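5-ketofructose reductase (Gluconobacter sp., PDB 7COK) reduces 5-ketofructose, most likely to fructose at the expense of a nicotinamide cofactor, and represents a novel class in the shikimate dehydrogenase family. Local coordinates at residues A[150-155]-A[177-182]; A[16-21]-A[40-45]; A[251-256]-A[268-273]. All blocks are in the same frame, centred on the assembly; numbering follows the deposited sequence.

Contact 1: residues A[150-155]-A[177-182]; sequences HITIVN and EAQAWS
Val154 sets its CG1 methyl over one face of the Trp181 indole, 4.1 Å from the centroid of the five-membered ring and offset toward the rim, a CH-pi contact. That branch lies anti to the backbone N (chi1 -173°), and the two side chains meet at about a right angle. At the far end of the pairing, Glu177 OE2 comes to the edge of the His150 imidazole, in its plane and 3.0 Å from CE1, while the carboxylate itself is turned 77° from the ring. The other oxygen, OE1, takes a short 2.6 Å hydrogen bond from Gln179 NE2 of its own strand. Between these ends, Thr152 CG2 touches Gln179 CG at 3.9 Å. The strands belong to a beta-alpha-beta unit of the Rossmann-type domain, with helix 158-171 as the crossover and 175-180 as the outermost strand. Backbone hydrogen bonds of a parallel pairing tie them, among them Ile153 N to Glu177 O at 2.8 Å and Gln179 N to Ile153 O at 2.9 Å. Trp181 N ends the ladder, reaching Asn155 O from above the carbonyl plane. Farther out, Pro210 O accepts from Trp181 NE1, Asp157 O holds Asn155 ND2, and Ile153 and Ala178 both pack on Ala161 of the crossover helix.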
loop_
_atom_site.group_PDB
_atom_site.type_symbol
_atom_site.label_atom_id
_atom_site.label_comp_id
_atom_site.label_asym_id
_atom_site.label_seq_id
_atom_site.Cartn_x
_atom_site.Cartn_y
_atom_site.Cartn_z
ATOM N N HIS A 150 10.043 1.985 -41.676
ATOM C CA HIS A 150 8.779 1.613 -42.282
ATOM C C HIS A 150 8.030 0.641 -41.398
ATOM O O HIS A 150 8.600 -0.355 -40.940
ATOM C CB HIS A 150 9.018 0.987 -43.666
ATOM C CG HIS A 150 7.778 0.878 -44.487
ATOM N ND1 HIS A 150 6.883 -0.156 -44.338
ATOM C CD2 HIS A 150 7.261 1.694 -45.439
ATOM C CE1 HIS A 150 5.864 0.025 -45.160
ATOM N NE2 HIS A 150 6.076 1.132 -45.850
ATOM N N ILE A 151 6.760 0.957 -41.145
ATOM C CA ILE A 151 5.936 0.144 -40.258
ATOM C C ILE A 151 4.635 -0.170 -40.963
ATOM O O ILE A 151 3.891 0.741 -41.338
ATOM C CB ILE A 151 5.678 0.813 -38.882
ATOM C CG1 ILE A 151 6.999 1.106 -38.163
ATOM C CG2 ILE A 151 4.822 -0.098 -37.986
ATOM C CD1 ILE A 151 6.908 2.142 -37.054
ATOM N N THR A 152 4.369 -1.458 -41.103
ATOM C CA THR A 152 3.149 -1.960 -41.752
ATOM C C THR A 152 2.292 -2.541 -40.639
ATOM O O THR A 152 2.779 -3.377 -39.867
ATOM C CB THR A 152 3.439 -3.044 -42.824
ATOM O OG1 THR A 152 4.259 -2.505 -43.865
ATOM C CG2 THR A 152 2.125 -3.543 -43.468
ATOM N N ILE A 153 1.042 -2.086 -40.537
ATOM C CA ILE A 153 0.113 -2.576 -39.525
ATOM C C ILE A 153 -0.952 -3.386 -40.254
ATOM O O ILE A 153 -1.532 -2.901 -41.223
ATOM C CB ILE A 153 -0.515 -1.437 -38.681
ATOM C CG1 ILE A 153 0.585 -0.575 -38.044
ATOM C CG2 ILE A 153 -1.374 -2.022 -37.578
ATOM C CD1 ILE A 153 1.010 0.628 -38.863
ATOM N N VAL A 154 -1.133 -4.628 -39.830
ATOM C CA VAL A 154 -1.977 -5.619 -40.516
ATOM C C VAL A 154 -3.138 -5.947 -39.587
ATOM O O VAL A 154 -2.962 -6.288 -38.412
ATOM C CB VAL A 154 -1.174 -6.906 -40.923
ATOM C CG1 VAL A 154 -2.003 -7.847 -41.786
ATOM C CG2 VAL A 154 0.070 -6.547 -41.707
ATOM N N ASN A 155 -4.356 -5.750 -40.086
ATOM C CA ASN A 155 -5.538 -5.966 -39.265
ATOM C C ASN A 155 -6.722 -6.346 -40.141
ATOM O O ASN A 155 -6.836 -5.867 -41.262
ATOM C CB ASN A 155 -5.867 -4.677 -38.490
ATOM C CG ASN A 155 -6.685 -4.935 -37.233
ATOM O OD1 ASN A 155 -6.317 -5.739 -36.378
ATOM N ND2 ASN A 155 -7.816 -4.232 -37.112
ATOM N N GLU A 177 2.098 2.264 -42.964
ATOM C CA GLU A 177 1.260 1.667 -44.009
ATOM C C GLU A 177 0.296 0.697 -43.348
ATOM O O GLU A 177 0.681 -0.043 -42.429
ATOM C CB GLU A 177 2.138 0.887 -44.984
ATOM C CG GLU A 177 1.411 0.361 -46.221
ATOM C CD GLU A 177 2.233 -0.642 -47.008
ATOM O OE1 GLU A 177 1.651 -1.396 -47.806
ATOM O OE2 GLU A 177 3.467 -0.681 -46.850
ATOM N N ALA A 178 -0.953 0.695 -43.806
ATOM C CA ALA A 178 -1.962 -0.257 -43.342
ATOM C C ALA A 178 -2.304 -1.283 -44.406
ATOM O O ALA A 178 -2.368 -0.967 -45.595
ATOM C CB ALA A 178 -3.229 0.478 -42.932
ATOM N N GLN A 179 -2.527 -2.519 -43.972
ATOM C CA GLN A 179 -2.930 -3.595 -44.885
ATOM C C GLN A 179 -4.037 -4.414 -44.255
ATOM O O GLN A 179 -3.950 -4.809 -43.082
ATOM C CB GLN A 179 -1.746 -4.514 -45.252
ATOM C CG GLN A 179 -0.690 -3.857 -46.131
ATOM C CD GLN A 179 -1.114 -3.681 -47.592
ATOM O OE1 GLN A 179 -1.992 -4.386 -48.101
ATOM N NE2 GLN A 179 -0.463 -2.747 -48.278
ATOM N N ALA A 180 -5.088 -4.677 -45.025
ATOM C CA ALA A 180 -6.159 -5.556 -44.577
ATOM C C ALA A 180 -5.603 -6.963 -44.498
ATOM O O ALA A 180 -4.779 -7.368 -45.344
ATOM C CB ALA A 180 -7.342 -5.498 -45.545
ATOM N N TRP A 181 -6.048 -7.686 -43.477
ATOM C CA TRP A 181 -5.593 -9.050 -43.219
ATOM C C TRP A 181 -6.626 -10.005 -43.797
ATOM O O TRP A 181 -7.776 -10.037 -43.341
ATOM C CB TRP A 181 -5.479 -9.266 -41.717
ATOM C CG TRP A 181 -4.607 -10.408 -41.303
ATOM C CD1 TRP A 181 -4.194 -11.470 -42.064
ATOM C CD2 TRP A 181 -4.081 -10.613 -40.003
ATOM N NE1 TRP A 181 -3.413 -12.310 -41.315
ATOM C CE2 TRP A 181 -3.326 -11.811 -40.040
ATOM C CE3 TRP A 181 -4.141 -9.884 -38.809
ATOM C CZ2 TRP A 181 -2.641 -12.297 -38.915
ATOM C CZ3 TRP A 181 -3.461 -10.370 -37.684
ATOM C CH2 TRP A 181 -2.726 -11.566 -37.748
ATOM N N SER A 182 -6.217 -10.749 -44.823
ATOM C CA SER A 182 -7.064 -11.755 -45.456
ATOM C C SER A 182 -6.201 -12.987 -45.738
ATOM O O SER A 182 -5.260 -12.933 -46.548
ATOM C CB SER A 182 -7.678 -11.196 -46.738
ATOM O OG SER A 182 -8.558 -12.144 -47.322
#

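Contact 2: residues A[16-21]-A[40-45]; sequences TPCADN and YINCDV
Thr16 and Asp44 meet because each sends its polar group away from the backbone N: OG1 of Thr16 (chi1 -169°) and CG of Asp44 (chi1 -158°) both stand anti to it. The threonine hydroxyl donates to Asp44 OD1 over 2.7 Å, on the syn side of the carboxylate and somewhat out of its plane. OD2 of the same aspartate draws a weak bond from Cys18 N at 3.1 Å, so the carboxylate straddles the cis-Pro17 corner of the loop. Lys46 adds a salt bridge to OD1, which probably keeps the aspartate charged. Cys18 turns its thiol inward, with SG 3.6 Å from Asp44 CB.

Two residues earlier on the strand, Asn42 ND2 gives a fairly straight bond of 2.9 Å to Cys18 O, coming from above the carbonyl plane. Asn21 N, closing the type I turn that starts at Cys18, reaches the same oxygen from the opposite face. The Asn42 amide also donates to Phe6 O of the second subunit; an alanine in its place would probably cost Cys18 O its bond from the strand and Phe6 O this donor. The arrangement pins the loop that follows strand 9-15 to strand 38-44, the outermost strand of the mixed sheet within this chain, in the substrate-binding domain; in shikimate dehydrogenases the loop after the first strand lines the substrate site, and here it may do likewise.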
loop_
_atom_site.group_PDB
_atom_site.type_symbol
_atom_site.label_atom_id
_atom_site.label_comp_id
_atom_site.label_asym_id
_atom_site.label_seq_id
_atom_site.Cartn_x
_atom_site.Cartn_y
_atom_site.Cartn_z
ATOM N N THR A 16 -9.339 -1.797 -12.779
ATOM C CA THR A 16 -10.443 -2.674 -12.407
ATOM C C THR A 16 -10.860 -3.531 -13.599
ATOM O O THR A 16 -11.035 -2.985 -14.699
ATOM C CB THR A 16 -11.657 -1.922 -11.777
ATOM O OG1 THR A 16 -12.569 -2.876 -11.228
ATOM C CG2 THR A 16 -12.411 -1.014 -12.749
ATOM N N PRO A 17 -10.989 -4.854 -13.420
ATOM C CA PRO A 17 -10.641 -5.606 -12.201
ATOM C C PRO A 17 -9.123 -5.769 -12.062
ATOM O O PRO A 17 -8.402 -5.620 -13.038
ATOM C CB PRO A 17 -11.300 -6.970 -12.450
ATOM C CG PRO A 17 -11.328 -7.106 -13.938
ATOM C CD PRO A 17 -11.583 -5.724 -14.458
ATOM N N CYS A 18 -8.647 -6.028 -10.850
ATOM C CA CYS A 18 -7.205 -6.177 -10.629
ATOM C C CYS A 18 -6.739 -7.524 -10.080
ATOM O O CYS A 18 -5.524 -7.749 -9.961
ATOM C CB CYS A 18 -6.681 -5.048 -9.733
ATOM S SG CYS A 18 -7.111 -5.218 -8.003
ATOM N N ALA A 19 -7.682 -8.415 -9.768
ATOM C CA ALA A 19 -7.364 -9.640 -9.035
ATOM C C ALA A 19 -6.501 -10.605 -9.840
ATOM O O ALA A 19 -5.750 -11.399 -9.260
ATOM C CB ALA A 19 -8.641 -10.323 -8.568
ATOM N N ASP A 20 -6.562 -10.515 -11.161
ATOM C CA ASP A 20 -5.813 -11.447 -12.001
ATOM C C ASP A 20 -4.503 -10.872 -12.536
ATOM O O ASP A 20 -3.814 -11.519 -13.321
ATOM C CB ASP A 20 -6.675 -11.931 -13.160
ATOM C CG ASP A 20 -7.838 -12.782 -12.717
ATOM O OD1 ASP A 20 -7.703 -13.614 -11.786
ATOM O OD2 ASP A 20 -8.912 -12.628 -13.334
ATOM N N ASN A 21 -4.147 -9.672 -12.084
ATOM C CA ASN A 21 -2.949 -8.981 -12.543
ATOM C C ASN A 21 -1.725 -9.354 -11.702
ATOM O O ASN A 21 -1.653 -9.005 -10.537
ATOM C CB ASN A 21 -3.205 -7.471 -12.523
ATOM C CG ASN A 21 -2.112 -6.671 -13.191
ATOM O OD1 ASN A 21 -0.925 -6.978 -13.088
ATOM N ND2 ASN A 21 -2.510 -5.591 -13.853
ATOM N N TYR A 40 4.491 -2.819 -3.651
ATOM C CA TYR A 40 3.617 -2.540 -4.778
ATOM C C TYR A 40 2.214 -2.880 -4.328
ATOM O O TYR A 40 1.904 -4.050 -4.050
ATOM C CB TYR A 40 4.026 -3.426 -5.939
ATOM C CG TYR A 40 3.344 -3.099 -7.266
ATOM C CD1 TYR A 40 2.069 -3.596 -7.561
ATOM C CD2 TYR A 40 3.983 -2.331 -8.228
ATOM C CE1 TYR A 40 1.462 -3.333 -8.786
ATOM C CE2 TYR A 40 3.371 -2.061 -9.447
ATOM C CZ TYR A 40 2.118 -2.581 -9.718
ATOM O OH TYR A 40 1.510 -2.320 -10.950
ATOM N N ILE A 41 1.348 -1.863 -4.304
ATOM C CA ILE A 41 -0.013 -1.992 -3.822
ATOM C C ILE A 41 -1.009 -2.064 -4.992
ATOM O O ILE A 41 -1.263 -1.060 -5.667
ATOM C CB ILE A 41 -0.376 -0.831 -2.843
ATOM C CG1 ILE A 41 0.713 -0.621 -1.748
ATOM C CG2 ILE A 41 -1.760 -1.038 -2.256
ATOM C CD1 ILE A 41 1.152 -1.846 -0.973
ATOM N N ASN A 42 -1.574 -3.254 -5.206
ATOM C CA ASN A 42 -2.494 -3.515 -6.311
ATOM C C ASN A 42 -3.919 -3.165 -5.887
ATOM O O ASN A 42 -4.543 -3.868 -5.073
ATOM C CB ASN A 42 -2.393 -4.999 -6.682
ATOM C CG ASN A 42 -3.198 -5.362 -7.924
ATOM O OD1 ASN A 42 -3.375 -4.549 -8.811
ATOM N ND2 ASN A 42 -3.645 -6.618 -7.999
ATOM N N CYS A 43 -4.418 -2.042 -6.402
ATOM C CA CYS A 43 -5.717 -1.484 -5.979
ATOM C C CYS A 43 -6.787 -1.625 -7.040
ATOM O O CYS A 43 -6.538 -1.394 -8.215
ATOM C CB CYS A 43 -5.579 0.001 -5.674
ATOM S SG CYS A 43 -4.360 0.409 -4.407
ATOM N N ASP A 44 -7.992 -1.982 -6.593
ATOM C CA ASP A 44 -9.101 -2.032 -7.495
ATOM C C ASP A 44 -9.816 -0.693 -7.427
ATOM O O ASP A 44 -10.510 -0.393 -6.456
ATOM C CB ASP A 44 -10.025 -3.191 -7.165
ATOM C CG ASP A 44 -10.860 -3.591 -8.327
ATOM O OD1 ASP A 44 -11.755 -2.808 -8.684
ATOM O OD2 ASP A 44 -10.620 -4.666 -8.901
ATOM N N VAL A 45 -9.620 0.109 -8.467
ATOM C CA VAL A 45 -10.092 1.489 -8.476
ATOM C C VAL A 45 -11.111 1.615 -9.602
ATOM O O VAL A 45 -10.807 1.327 -10.759
ATOM C CB VAL A 45 -8.921 2.482 -8.711
ATOM C CG1 VAL A 45 -9.431 3.893 -8.868
ATOM C CG2 VAL A 45 -7.909 2.436 -7.571
#

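Contact 3: residues A[251-256]-A[268-273]; sequences MLVNQG and LDSAVM
Met273 places its terminal methyl over the flat face of the Gly256 peptide group, CE standing 4.1 Å from Gly256 C, almost straight above the carbonyl plane. No aromatic ring takes part in this contact, and the other planar groups lie toward its margins. The amide of Asn254 comes close with its OD1, but 4.3 Å from Ser270 OG is too far for a bond; its ND2 makes a weak hydrogen bond to Ser115 OG instead. The carboxylate of Asp269 serves its own helix: from the N-cap position it accepts Val272 N at OD2, over 3.0 Å and on the anti side, and so caps the start of helix 270-281.

The weight of the packing rests on Val253. Its CG1 branch, set anti to the backbone N (chi1 171°), reaches into the first turn of the capped helix, touching Ser270 O at 3.6 Å, Ser270 CB at 3.7 Å and Met273 CB at 3.8 Å. The other methyl, CG2, leans on the backbone of Met273. The methionine chain runs out extended and then bends at its last torsion (chi3 78°), which folds CE back over the helix carrying Val253 and Gly256. With no side chain at Gly256, CE can come this close.

These are two successive helices in the C-terminal family region, joined by a short connection, and they meet through apolar packing. Val257 of helix 248-264 extends it to Ser270 and Met273, and Ala274 and Leu277 continue it along helix 270-281. Met26 of helix 23-34 touches both Val253 and Met273, while helix 110-117 packs against Met251 and Asn254.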
loop_
_atom_site.group_PDB
_atom_site.type_symbol
_atom_site.label_atom_id
_atom_site.label_comp_id
_atom_site.label_asym_id
_atom_site.label_seq_id
_atom_site.Cartn_x
_atom_site.Cartn_y
_atom_site.Cartn_z
ATOM N N MET A 251 9.102 -9.331 -22.352
ATOM C CA MET A 251 8.682 -7.946 -22.597
ATOM C C MET A 251 7.980 -7.356 -21.377
ATOM O O MET A 251 8.220 -6.199 -21.000
ATOM C CB MET A 251 7.763 -7.874 -23.813
ATOM C CG MET A 251 8.402 -8.256 -25.117
ATOM S SD MET A 251 7.188 -8.047 -26.435
ATOM C CE MET A 251 7.850 -9.176 -27.663
ATOM N N LEU A 252 7.115 -8.149 -20.754
ATOM C CA LEU A 252 6.492 -7.748 -19.502
ATOM C C LEU A 252 7.534 -7.482 -18.414
ATOM O O LEU A 252 7.441 -6.487 -17.695
ATOM C CB LEU A 252 5.522 -8.830 -19.043
ATOM C CG LEU A 252 4.039 -8.760 -19.361
ATOM C CD1 LEU A 252 3.369 -9.859 -18.555
ATOM C CD2 LEU A 252 3.430 -7.401 -19.041
ATOM N N VAL A 253 8.532 -8.355 -18.302
ATOM C CA VAL A 253 9.606 -8.134 -17.347
ATOM C C VAL A 253 10.311 -6.813 -17.628
ATOM O O VAL A 253 10.506 -5.999 -16.714
ATOM C CB VAL A 253 10.568 -9.334 -17.329
ATOM C CG1 VAL A 253 11.817 -9.031 -16.505
ATOM C CG2 VAL A 253 9.854 -10.549 -16.760
ATOM N N ASN A 254 10.651 -6.582 -18.891
ATOM C CA ASN A 254 11.298 -5.319 -19.271
ATOM C C ASN A 254 10.474 -4.097 -18.939
ATOM O O ASN A 254 11.019 -3.072 -18.547
ATOM C CB ASN A 254 11.706 -5.312 -20.745
ATOM C CG ASN A 254 12.902 -6.198 -21.014
ATOM O OD1 ASN A 254 13.769 -6.360 -20.142
ATOM N ND2 ASN A 254 12.980 -6.761 -22.218
ATOM N N GLN A 255 9.163 -4.203 -19.117
ATOM C CA GLN A 255 8.263 -3.097 -18.815
ATOM C C GLN A 255 8.293 -2.773 -17.314
ATOM O O GLN A 255 8.323 -1.603 -16.908
ATOM C CB GLN A 255 6.858 -3.487 -19.218
ATOM C CG GLN A 255 5.862 -2.373 -19.067
ATOM C CD GLN A 255 4.641 -2.577 -19.941
ATOM O OE1 GLN A 255 3.888 -1.640 -20.138
ATOM N NE2 GLN A 255 4.453 -3.800 -20.484
ATOM N N GLY A 256 8.301 -3.815 -16.493
ATOM C CA GLY A 256 8.433 -3.634 -15.034
ATOM C C GLY A 256 9.763 -3.037 -14.649
ATOM O O GLY A 256 9.826 -2.203 -13.736
ATOM N N LEU A 268 15.919 -3.426 -11.483
ATOM C CA LEU A 268 15.644 -4.725 -10.848
ATOM C C LEU A 268 16.172 -5.890 -11.672
ATOM O O LEU A 268 16.472 -5.745 -12.858
ATOM C CB LEU A 268 14.154 -4.902 -10.518
ATOM C CG LEU A 268 13.528 -3.788 -9.663
ATOM C CD1 LEU A 268 12.042 -4.081 -9.495
ATOM C CD2 LEU A 268 14.243 -3.545 -8.336
ATOM N N ASP A 269 16.272 -7.045 -11.009
ATOM C CA ASP A 269 16.810 -8.253 -11.621
ATOM C C ASP A 269 15.750 -8.906 -12.519
ATOM O O ASP A 269 14.708 -9.390 -12.027
ATOM C CB ASP A 269 17.237 -9.209 -10.504
ATOM C CG ASP A 269 17.902 -10.463 -11.027
ATOM O OD1 ASP A 269 19.070 -10.375 -11.442
ATOM O OD2 ASP A 269 17.256 -11.525 -11.014
ATOM N N SER A 270 16.032 -8.955 -13.823
ATOM C CA SER A 270 15.106 -9.566 -14.789
ATOM C C SER A 270 14.884 -11.056 -14.557
ATOM O O SER A 270 13.754 -11.525 -14.715
ATOM C CB SER A 270 15.529 -9.336 -16.248
ATOM O OG SER A 270 15.501 -7.967 -16.590
ATOM N N ALA A 271 15.944 -11.795 -14.201
ATOM C CA ALA A 271 15.824 -13.241 -14.021
ATOM C C ALA A 271 14.778 -13.633 -12.969
ATOM O O ALA A 271 13.936 -14.493 -13.216
ATOM C CB ALA A 271 17.190 -13.890 -13.734
ATOM N N VAL A 272 14.799 -12.980 -11.807
ATOM C CA VAL A 272 13.853 -13.342 -10.758
ATOM C C VAL A 272 12.434 -12.869 -11.077
ATOM O O VAL A 272 11.460 -13.570 -10.744
ATOM C CB VAL A 272 14.309 -12.907 -9.349
ATOM C CG1 VAL A 272 13.518 -13.610 -8.255
ATOM C CG2 VAL A 272 15.745 -13.288 -9.144
ATOM N N MET A 273 12.334 -11.748 -11.793
ATOM C CA MET A 273 11.036 -11.268 -12.215
ATOM C C MET A 273 10.407 -12.256 -13.208
ATOM O O MET A 273 9.237 -12.641 -13.069
ATOM C CB MET A 273 11.167 -9.876 -12.813
ATOM C CG MET A 273 11.540 -8.874 -11.734
ATOM S SD MET A 273 11.965 -7.271 -12.413
ATOM C CE MET A 273 10.323 -6.631 -12.746
#

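How the contacts relate
Along the chain the contacts follow one another without overlap: contact 2 closes first, then contact 1, then contact 3. Contacts 1 and 2 each stay within one domain, in the parallel Rossmann-type sheet and in the mixed sheet of the substrate-binding domain, with centres 34 Å apart and the middle of the molecule between them. Contact 3 is 30 Å from contact 1 between centres, and 19 Å from contact 2, with nearest atoms about 7 Å apart in the latter case. Its helices pack on helix 23-34, which follows the loop of contact 2, and so tie the end of the chain to the substrate-binding region. Contact 2 alone of the three is touched by the second subunit.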